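Local coordinates for protein beta sliding clamp (Bartonella birtlesii LL-WM9, PDB 6PTR) that probably tethers DNA polymerases and other proteins to DNA as a ring-shaped head-to-tail homodimer, conferring processivity on replication, at residues Asp258-Lys270 with Pro361-Val375. Numbering follows the deposited sequence.
Sequences DYQRVIPLGNDRK and PALIRDNNNAEVLYV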
ATOM      1  N   ASP C 258     -19.310   5.818  32.941  1.00 19.12           N
ATOM      2  CA  ASP C 258     -20.491   5.041  33.328  1.00 18.28           C
ATOM      3  C   ASP C 258     -21.288   4.751  32.056  1.00 17.69           C
ATOM      4  O   ASP C 258     -22.349   5.318  31.788  1.00 18.87           O
ATOM      5  CB  ASP C 258     -21.282   5.817  34.372  1.00 20.42           C
ATOM      6  CG  ASP C 258     -22.473   5.051  34.922  1.00 26.94           C
ATOM      7  OD1 ASP C 258     -22.659   3.870  34.576  1.00 25.90           O
ATOM      8  OD2 ASP C 258     -23.216   5.667  35.708  1.00 29.38           O
ATOM      9  N   TYR C 259     -20.727   3.835  31.252  1.00 16.97           N
ATOM     10  CA  TYR C 259     -21.213   3.588  29.898  1.00 20.13           C
ATOM     11  C   TYR C 259     -22.627   3.031  29.869  1.00 21.19           C
ATOM     12  O   TYR C 259     -23.302   3.161  28.847  1.00 20.10           O
ATOM     13  CB  TYR C 259     -20.270   2.624  29.151  1.00 18.75           C
ATOM     14  CG  TYR C 259     -20.313   1.255  29.779  1.00 17.89           C
ATOM     15  CD1 TYR C 259     -21.271   0.320  29.378  1.00 19.32           C
ATOM     16  CD2 TYR C 259     -19.464   0.923  30.827  1.00 17.27           C
ATOM     17  CE1 TYR C 259     -21.371  -0.910  29.993  1.00 17.90           C
ATOM     18  CE2 TYR C 259     -19.559  -0.327  31.454  1.00 20.76           C
ATOM     19  CZ  TYR C 259     -20.514  -1.221  31.033  1.00 22.74           C
ATOM     20  OH  TYR C 259     -20.652  -2.442  31.636  1.00 23.41           O
ATOM     21  N   GLN C 260     -23.093   2.385  30.946  1.00 18.20           N
ATOM     22  CA  GLN C 260     -24.451   1.850  30.933  1.00 19.64           C
ATOM     23  C   GLN C 260     -25.481   2.955  30.756  1.00 21.25           C
ATOM     24  O   GLN C 260     -26.576   2.693  30.258  1.00 22.31           O
ATOM     25  CB  GLN C 260     -24.729   1.052  32.211  1.00 20.23           C
ATOM     26  CG  GLN C 260     -23.865  -0.199  32.275  1.00 21.55           C
ATOM     27  CD  GLN C 260     -24.075  -1.006  33.542  1.00 27.63           C
ATOM     28  OE1 GLN C 260     -25.074  -0.843  34.236  1.00 28.28           O
ATOM     29  NE2 GLN C 260     -23.135  -1.889  33.840  1.00 31.90           N
ATOM     30  N   ARG C 261     -25.129   4.193  31.087  1.00 19.86           N
ATOM     31  CA  ARG C 261     -26.089   5.270  30.916  1.00 20.05           C
ATOM     32  C   ARG C 261     -26.420   5.529  29.454  1.00 27.98           C
ATOM     33  O   ARG C 261     -27.464   6.132  29.177  1.00 28.76           O
ATOM     34  CB  ARG C 261     -25.552   6.551  31.539  1.00 23.19           C
ATOM     35  CG  ARG C 261     -25.373   6.474  33.033  1.00 24.26           C
ATOM     36  CD  ARG C 261     -25.307   7.868  33.591  1.00 30.20           C
ATOM     37  NE  ARG C 261     -24.713   7.884  34.921  1.00 29.08           N
ATOM     38  CZ  ARG C 261     -24.839   8.910  35.745  1.00 35.49           C
ATOM     39  NH1 ARG C 261     -25.530   9.967  35.347  1.00 33.80           N
ATOM     40  NH2 ARG C 261     -24.276   8.885  36.945  1.00 40.21           N
ATOM     41  N   VAL C 262     -25.562   5.120  28.510  1.00 18.42           N
ATOM     42  CA  VAL C 262     -25.813   5.473  27.109  1.00 22.82           C
ATOM     43  C   VAL C 262     -26.486   4.368  26.315  1.00 27.15           C
ATOM     44  O   VAL C 262     -26.843   4.595  25.150  1.00 29.30           O
ATOM     45  CB  VAL C 262     -24.536   5.912  26.366  1.00 22.54           C
ATOM     46  CG1 VAL C 262     -23.765   6.902  27.197  1.00 21.41           C
ATOM     47  CG2 VAL C 262     -23.655   4.722  25.966  1.00 20.53           C
ATOM     48  N   ILE C 263     -26.691   3.194  26.897  1.00 19.61           N
ATOM     49  CA  ILE C 263     -27.234   2.087  26.120  1.00 19.68           C
ATOM     50  C   ILE C 263     -28.749   2.190  26.158  1.00 23.41           C
ATOM     51  O   ILE C 263     -29.362   2.039  27.223  1.00 26.75           O
ATOM     52  CB  ILE C 263     -26.711   0.735  26.653  1.00 23.33           C
ATOM     53  CG1 ILE C 263     -25.186   0.701  26.519  1.00 28.54           C
ATOM     54  CG2 ILE C 263     -27.358  -0.418  25.909  1.00 25.43           C
ATOM     55  CD1 ILE C 263     -24.547  -0.574  26.985  1.00 34.25           C
ATOM     56  N   PRO C 264     -29.397   2.506  25.042  1.00 26.32           N
ATOM     57  CA  PRO C 264     -30.833   2.787  25.084  1.00 25.21           C
ATOM     58  C   PRO C 264     -31.601   1.477  25.083  1.00 38.73           C
ATOM     59  O   PRO C 264     -31.690   0.788  24.064  1.00 56.84           O
ATOM     60  CB  PRO C 264     -31.064   3.599  23.798  1.00 28.02           C
ATOM     61  CG  PRO C 264     -30.043   3.118  22.854  1.00 23.22           C
ATOM     62  CD  PRO C 264     -28.845   2.628  23.677  1.00 24.57           C
ATOM     63  N   LEU C 265     -32.125   1.110  26.233  1.00 39.53           N
ATOM     64  CA  LEU C 265     -32.919  -0.107  26.272  1.00 48.40           C
ATOM     65  C   LEU C 265     -34.396   0.158  26.051  1.00 48.30           C
ATOM     66  O   LEU C 265     -35.160  -0.796  25.872  1.00 55.35           O
ATOM     67  CB  LEU C 265     -32.691  -0.846  27.594  1.00 55.25           C
ATOM     68  CG  LEU C 265     -31.247  -1.340  27.769  1.00 52.31           C
ATOM     69  CD1 LEU C 265     -31.088  -2.135  29.059  1.00 54.33           C
ATOM     70  CD2 LEU C 265     -30.760  -2.157  26.549  1.00 45.89           C
ATOM     71  N   GLY C 266     -34.813   1.418  26.019  1.00 46.04           N
ATOM     72  CA  GLY C 266     -36.197   1.756  25.803  1.00 43.15           C
ATOM     73  C   GLY C 266     -36.598   2.186  24.408  1.00 35.17           C
ATOM     74  O   GLY C 266     -37.769   2.503  24.204  1.00 35.60           O
ATOM     75  N   ASN C 267     -35.677   2.215  23.441  1.00 35.96           N
ATOM     76  CA  ASN C 267     -36.036   2.645  22.090  1.00 34.25           C
ATOM     77  C   ASN C 267     -37.157   1.780  21.529  1.00 36.86           C
ATOM     78  O   ASN C 267     -37.147   0.559  21.688  1.00 40.92           O
ATOM     79  CB  ASN C 267     -34.818   2.576  21.166  1.00 28.44           C
ATOM     80  CG  ASN C 267     -33.819   3.662  21.431  1.00 26.61           C
ATOM     81  OD1 ASN C 267     -33.979   4.466  22.354  1.00 30.27           O
ATOM     82  ND2 ASN C 267     -32.755   3.690  20.628  1.00 25.67           N
ATOM     83  N   ASP C 268     -38.118   2.414  20.847  1.00 33.30           N
ATOM     84  CA  ASP C 268     -39.371   1.753  20.497  1.00 35.83           C
ATOM     85  C   ASP C 268     -39.715   1.784  19.012  1.00 37.15           C
ATOM     86  O   ASP C 268     -40.842   1.425  18.650  1.00 40.19           O
ATOM     87  CB  ASP C 268     -40.518   2.372  21.301  1.00 43.95           C
ATOM     88  CG  ASP C 268     -40.695   3.859  21.020  1.00 45.23           C
ATOM     89  OD1 ASP C 268     -39.719   4.512  20.596  1.00 50.09           O
ATOM     90  OD2 ASP C 268     -41.810   4.377  21.222  1.00 56.86           O
ATOM     91  N   ARG C 269     -38.816   2.231  18.149  1.00 25.05           N
ATOM     92  CA  ARG C 269     -38.987   2.151  16.700  1.00 23.14           C
ATOM     93  C   ARG C 269     -37.975   1.155  16.146  1.00 28.90           C
ATOM     94  O   ARG C 269     -36.767   1.378  16.257  1.00 27.55           O
ATOM     95  CB  ARG C 269     -38.764   3.508  16.031  1.00 25.63           C
ATOM     96  CG  ARG C 269     -39.691   4.596  16.537  1.00 31.42           C
ATOM     97  CD  ARG C 269     -39.571   5.859  15.702  1.00 36.65           C
ATOM     98  NE  ARG C 269     -39.615   7.061  16.531  1.00 51.73           N
ATOM     99  CZ  ARG C 269     -39.888   8.280  16.072  1.00 42.35           C
ATOM    100  NH1 ARG C 269     -40.176   8.459  14.790  1.00 40.15           N
ATOM    101  NH2 ARG C 269     -39.890   9.313  16.900  1.00 50.62           N
ATOM    102  N   LYS C 270     -38.453   0.094  15.512  1.00 24.72           N
ATOM    103  CA  LYS C 270     -37.566  -0.957  15.024  1.00 23.35           C
ATOM    104  C   LYS C 270     -37.472  -0.906  13.506  1.00 22.49           C
ATOM    105  O   LYS C 270     -38.495  -0.928  12.818  1.00 26.18           O
ATOM    106  CB  LYS C 270     -38.062  -2.337  15.470  1.00 26.25           C
ATOM    107  CG  LYS C 270     -37.169  -3.486  14.998  1.00 27.22           C
ATOM    108  CD  LYS C 270     -37.403  -4.758  15.835  1.00 31.69           C
ATOM    109  CE  LYS C 270     -38.462  -5.640  15.292  1.00 37.64           C
ATOM    110  NZ  LYS C 270     -38.529  -6.917  16.088  1.00 29.49           N
ATOM    111  N   PRO C 361     -29.450   8.108  20.866  1.00 18.23           N
ATOM    112  CA  PRO C 361     -28.611   6.981  20.427  1.00 17.63           C
ATOM    113  C   PRO C 361     -29.439   5.850  19.844  1.00 20.66           C
ATOM    114  O   PRO C 361     -30.544   5.562  20.306  1.00 20.22           O
ATOM    115  CB  PRO C 361     -27.914   6.528  21.723  1.00 17.40           C
ATOM    116  CG  PRO C 361     -27.994   7.653  22.644  1.00 27.29           C
ATOM    117  CD  PRO C 361     -29.216   8.462  22.275  1.00 25.21           C
ATOM    118  N   ALA C 362     -28.878   5.194  18.836  1.00 16.51           N
ATOM    119  CA  ALA C 362     -29.484   4.035  18.193  1.00 17.86           C
ATOM    120  C   ALA C 362     -28.812   2.788  18.735  1.00 21.33           C
ATOM    121  O   ALA C 362     -27.600   2.783  18.945  1.00 21.37           O
ATOM    122  CB  ALA C 362     -29.301   4.090  16.680  1.00 21.02           C
ATOM    123  N   LEU C 363     -29.601   1.738  18.947  1.00 18.28           N
ATOM    124  CA  LEU C 363     -29.101   0.438  19.378  1.00 17.56           C
ATOM    125  C   LEU C 363     -29.121  -0.490  18.172  1.00 24.44           C
ATOM    126  O   LEU C 363     -30.171  -0.655  17.537  1.00 24.59           O
ATOM    127  CB  LEU C 363     -29.975  -0.111  20.499  1.00 18.20           C
ATOM    128  CG  LEU C 363     -29.738  -1.490  21.139  1.00 23.82           C
ATOM    129  CD1 LEU C 363     -28.468  -1.517  21.903  1.00 26.44           C
ATOM    130  CD2 LEU C 363     -30.900  -1.831  22.086  1.00 31.45           C
ATOM    131  N   ILE C 364     -27.971  -1.099  17.861  1.00 23.93           N
ATOM    132  CA  ILE C 364     -27.804  -1.873  16.630  1.00 26.93           C
ATOM    133  C   ILE C 364     -27.292  -3.267  16.961  1.00 40.15           C
ATOM    134  O   ILE C 364     -26.462  -3.444  17.864  1.00 27.37           O
ATOM    135  CB  ILE C 364     -26.848  -1.180  15.641  1.00 35.32           C
ATOM    136  CG1 ILE C 364     -27.355   0.211  15.267  1.00 34.53           C
ATOM    137  CG2 ILE C 364     -26.644  -2.037  14.391  1.00 36.65           C
ATOM    138  CD1 ILE C 364     -26.331   1.050  14.572  1.00 37.14           C
ATOM    139  N   ARG C 365     -27.774  -4.259  16.212  1.00 41.06           N
ATOM    140  CA  ARG C 365     -27.333  -5.632  16.417  1.00 36.81           C
ATOM    141  C   ARG C 365     -27.744  -6.497  15.237  1.00 33.57           C
ATOM    142  O   ARG C 365     -28.607  -6.127  14.423  1.00 30.79           O
ATOM    143  CB  ARG C 365     -27.895  -6.212  17.715  1.00 33.55           C
ATOM    144  CG  ARG C 365     -29.373  -6.018  17.858  1.00 41.89           C
ATOM    145  CD  ARG C 365     -29.936  -7.042  18.796  1.00 43.54           C
ATOM    146  NE  ARG C 365     -29.511  -6.823  20.172  1.00 50.80           N
ATOM    147  CZ  ARG C 365     -30.181  -6.077  21.045  1.00 56.17           C
ATOM    148  NH1 ARG C 365     -31.303  -5.473  20.675  1.00 56.92           N
ATOM    149  NH2 ARG C 365     -29.731  -5.940  22.286  1.00 60.58           N
ATOM    150  N   ASP C 366     -27.053  -7.627  15.117  1.00 31.32           N
ATOM    151  CA  ASP C 366     -27.567  -8.751  14.348  1.00 35.93           C
ATOM    152  C   ASP C 366     -28.909  -9.154  14.922  1.00 42.92           C
ATOM    153  O   ASP C 366     -29.034  -9.359  16.133  1.00 44.29           O
ATOM    154  CB  ASP C 366     -26.613  -9.947  14.435  1.00 48.16           C
ATOM    155  CG  ASP C 366     -25.654 -10.018  13.277  1.00 52.68           C
ATOM    156  OD1 ASP C 366     -26.053  -9.655  12.146  1.00 51.83           O
ATOM    157  OD2 ASP C 366     -24.503 -10.439  13.505  1.00 54.03           O
ATOM    158  N   ASN C 367     -29.905  -9.296  14.045  1.00 40.07           N
ATOM    159  CA  ASN C 367     -31.229  -9.719  14.479  1.00 36.87           C
ATOM    160  C   ASN C 367     -31.155 -10.931  15.393  1.00 44.46           C
ATOM    161  O   ASN C 367     -31.967 -11.060  16.316  1.00 54.27           O
ATOM    162  CB  ASN C 367     -32.100 -10.017  13.256  1.00 34.80           C
ATOM    163  CG  ASN C 367     -33.597 -10.018  13.573  1.00 45.09           C
ATOM    164  OD1 ASN C 367     -34.031  -9.556  14.632  1.00 39.04           O
ATOM    165  ND2 ASN C 367     -34.388 -10.526  12.642  1.00 48.93           N
ATOM    166  N   ASN C 368     -30.157 -11.795  15.201  1.00 45.67           N
ATOM    167  CA  ASN C 368     -30.118 -13.035  15.971  1.00 69.64           C
ATOM    168  C   ASN C 368     -29.652 -12.799  17.409  1.00 80.48           C
ATOM    169  O   ASN C 368     -30.396 -13.065  18.363  1.00 80.04           O
ATOM    170  CB  ASN C 368     -29.259 -14.098  15.246  1.00 73.46           C
ATOM    171  CG  ASN C 368     -27.750 -13.969  15.503  1.00 74.43           C
ATOM    172  OD1 ASN C 368     -27.059 -13.191  14.852  1.00 76.76           O
ATOM    173  ND2 ASN C 368     -27.238 -14.770  16.429  1.00 74.17           N
ATOM    174  N   ASN C 369     -28.452 -12.253  17.594  1.00 84.09           N
ATOM    175  CA  ASN C 369     -27.707 -12.649  18.780  1.00 82.47           C
ATOM    176  C   ASN C 369     -28.065 -11.810  20.002  1.00 67.97           C
ATOM    177  O   ASN C 369     -28.649 -10.724  19.914  1.00 66.46           O
ATOM    178  CB  ASN C 369     -26.202 -12.577  18.527  1.00 78.70           C
ATOM    179  CG  ASN C 369     -25.628 -11.246  18.898  1.00 62.61           C
ATOM    180  OD1 ASN C 369     -25.373 -10.976  20.069  1.00 39.95           O
ATOM    181  ND2 ASN C 369     -25.430 -10.394  17.906  1.00 73.85           N
ATOM    182  N   ALA C 370     -27.653 -12.334  21.164  1.00 49.76           N
ATOM    183  CA  ALA C 370     -27.995 -11.772  22.454  1.00 39.41           C
ATOM    184  C   ALA C 370     -26.795 -11.329  23.278  1.00 39.53           C
ATOM    185  O   ALA C 370     -26.992 -10.754  24.353  1.00 48.18           O
ATOM    186  CB  ALA C 370     -28.802 -12.793  23.271  1.00 36.22           C
ATOM    187  N   GLU C 371     -25.567 -11.576  22.828  1.00 39.22           N
ATOM    188  CA  GLU C 371     -24.400 -11.305  23.656  1.00 42.60           C
ATOM    189  C   GLU C 371     -23.656 -10.029  23.263  1.00 33.39           C
ATOM    190  O   GLU C 371     -22.882  -9.513  24.079  1.00 35.89           O
ATOM    191  CB  GLU C 371     -23.432 -12.496  23.615  1.00 58.83           C
ATOM    192  CG  GLU C 371     -22.576 -12.586  22.352  1.00 69.43           C
ATOM    193  CD  GLU C 371     -23.197 -13.412  21.239  1.00 71.17           C
ATOM    194  OE1 GLU C 371     -23.787 -14.467  21.550  1.00 78.38           O
ATOM    195  OE2 GLU C 371     -23.084 -13.012  20.056  1.00 64.95           O
ATOM    196  N   VAL C 372     -23.890  -9.502  22.064  1.00 29.18           N
ATOM    197  CA  VAL C 372     -23.171  -8.348  21.521  1.00 26.11           C
ATOM    198  C   VAL C 372     -24.177  -7.267  21.153  1.00 32.02           C
ATOM    199  O   VAL C 372     -25.180  -7.555  20.494  1.00 28.43           O
ATOM    200  CB  VAL C 372     -22.360  -8.748  20.268  1.00 29.06           C
ATOM    201  CG1 VAL C 372     -21.555  -7.574  19.736  1.00 33.02           C
ATOM    202  CG2 VAL C 372     -21.454  -9.936  20.562  1.00 37.36           C
ATOM    203  N   LEU C 373     -23.887  -6.014  21.504  1.00 23.46           N
ATOM    204  CA  LEU C 373     -24.712  -4.928  20.996  1.00 21.64           C
ATOM    205  C   LEU C 373     -23.817  -3.757  20.637  1.00 24.20           C
ATOM    206  O   LEU C 373     -22.711  -3.605  21.165  1.00 23.23           O
ATOM    207  CB  LEU C 373     -25.783  -4.489  22.000  1.00 25.72           C
ATOM    208  CG  LEU C 373     -25.369  -3.982  23.385  1.00 27.24           C
ATOM    209  CD1 LEU C 373     -25.063  -2.471  23.367  1.00 22.34           C
ATOM    210  CD2 LEU C 373     -26.441  -4.317  24.436  1.00 31.41           C
ATOM    211  N   TYR C 374     -24.323  -2.913  19.752  1.00 19.55           N
ATOM    212  CA  TYR C 374     -23.627  -1.704  19.378  1.00 18.20           C
ATOM    213  C   TYR C 374     -24.554  -0.518  19.592  1.00 20.01           C
ATOM    214  O   TYR C 374     -25.781  -0.630  19.477  1.00 21.45           O
ATOM    215  CB  TYR C 374     -23.160  -1.764  17.923  1.00 23.71           C
ATOM    216  CG  TYR C 374     -22.318  -2.973  17.695  1.00 20.83           C
ATOM    217  CD1 TYR C 374     -20.985  -2.980  18.108  1.00 25.66           C
ATOM    218  CD2 TYR C 374     -22.855  -4.132  17.140  1.00 19.84           C
ATOM    219  CE1 TYR C 374     -20.199  -4.090  17.944  1.00 26.17           C
ATOM    220  CE2 TYR C 374     -22.063  -5.271  16.966  1.00 23.52           C
ATOM    221  CZ  TYR C 374     -20.738  -5.236  17.380  1.00 29.96           C
ATOM    222  OH  TYR C 374     -19.956  -6.344  17.220  1.00 31.13           O
ATOM    223  N   VAL C 375     -23.962   0.615  19.926  1.00 16.84           N
ATOM    224  CA  VAL C 375     -24.699   1.864  20.046  1.00 16.12           C
ATOM    225  C   VAL C 375     -24.055   2.892  19.124  1.00 17.91           C
ATOM    226  O   VAL C 375     -22.825   2.987  19.035  1.00 18.02           O
ATOM    227  CB  VAL C 375     -24.719   2.358  21.506  1.00 16.70           C
ATOM    228  CG1 VAL C 375     -25.582   3.618  21.632  1.00 18.01           C
ATOM    229  CG2 VAL C 375     -25.217   1.284  22.437  1.00 18.17           C
TER
HETATM  230  O   HOH W   1     -32.098   6.413  22.717  1.00 31.75           O
HETATM  231  O   HOH W   2     -36.425  -8.777  15.243  1.00 35.79           O
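Val375 meets the Pro264 ring end-on, its CG1 4.0 Å from Pro264 CD. The same proline ring leans on the neighbouring strand, where Pro264 CG lies 4.0 Å from Leu363 CB, and this pair meets at a slant. Ile263 extends the apolar patch: a chi1 of -61° sets its CG1 beside the backbone N and leaves CG2 anti to that N, where CG2 lies 4.0 Å from Leu373 CD1. The Ile263 and Val375 side chains cross at about a right angle, meeting through Ile263 CG1 and Val375 CG2. Leu363, Leu373 and Val375, on the antiparallel strands 362-366 and 372-376, all point toward 258-270, which packs over part of one face of this pair.

Polar contact centres on the carbonyl of Pro361. Asn267 ND2 donates to Pro361 O at 2.9 Å, with an N-H...O angle of 158°; the donor sits in the carbonyl plane and the acceptor only 5° out of the amide plane. A water donates both to Asn267 OD1 and, at 3.0 Å, to Pro361 O, so two donors grip this oxygen. Asn267 ND2 also bonds Met354 O on strand 350-355, which fixes the amide's rotation. Further along, a second water links Lys270 NZ to Asn367 OD1.

The contact joins the connection leading from strand 245-250 into strand 269-274 to the sheet that continues through strand 189-196. Val262, Pro361 and Val375 also pack against apolar side chains of bound griselimycin. The contact is thus mainly apolar, pinned at one end by a single direct amide bond and edged by water, with one flank contributing to the peptide-binding pocket.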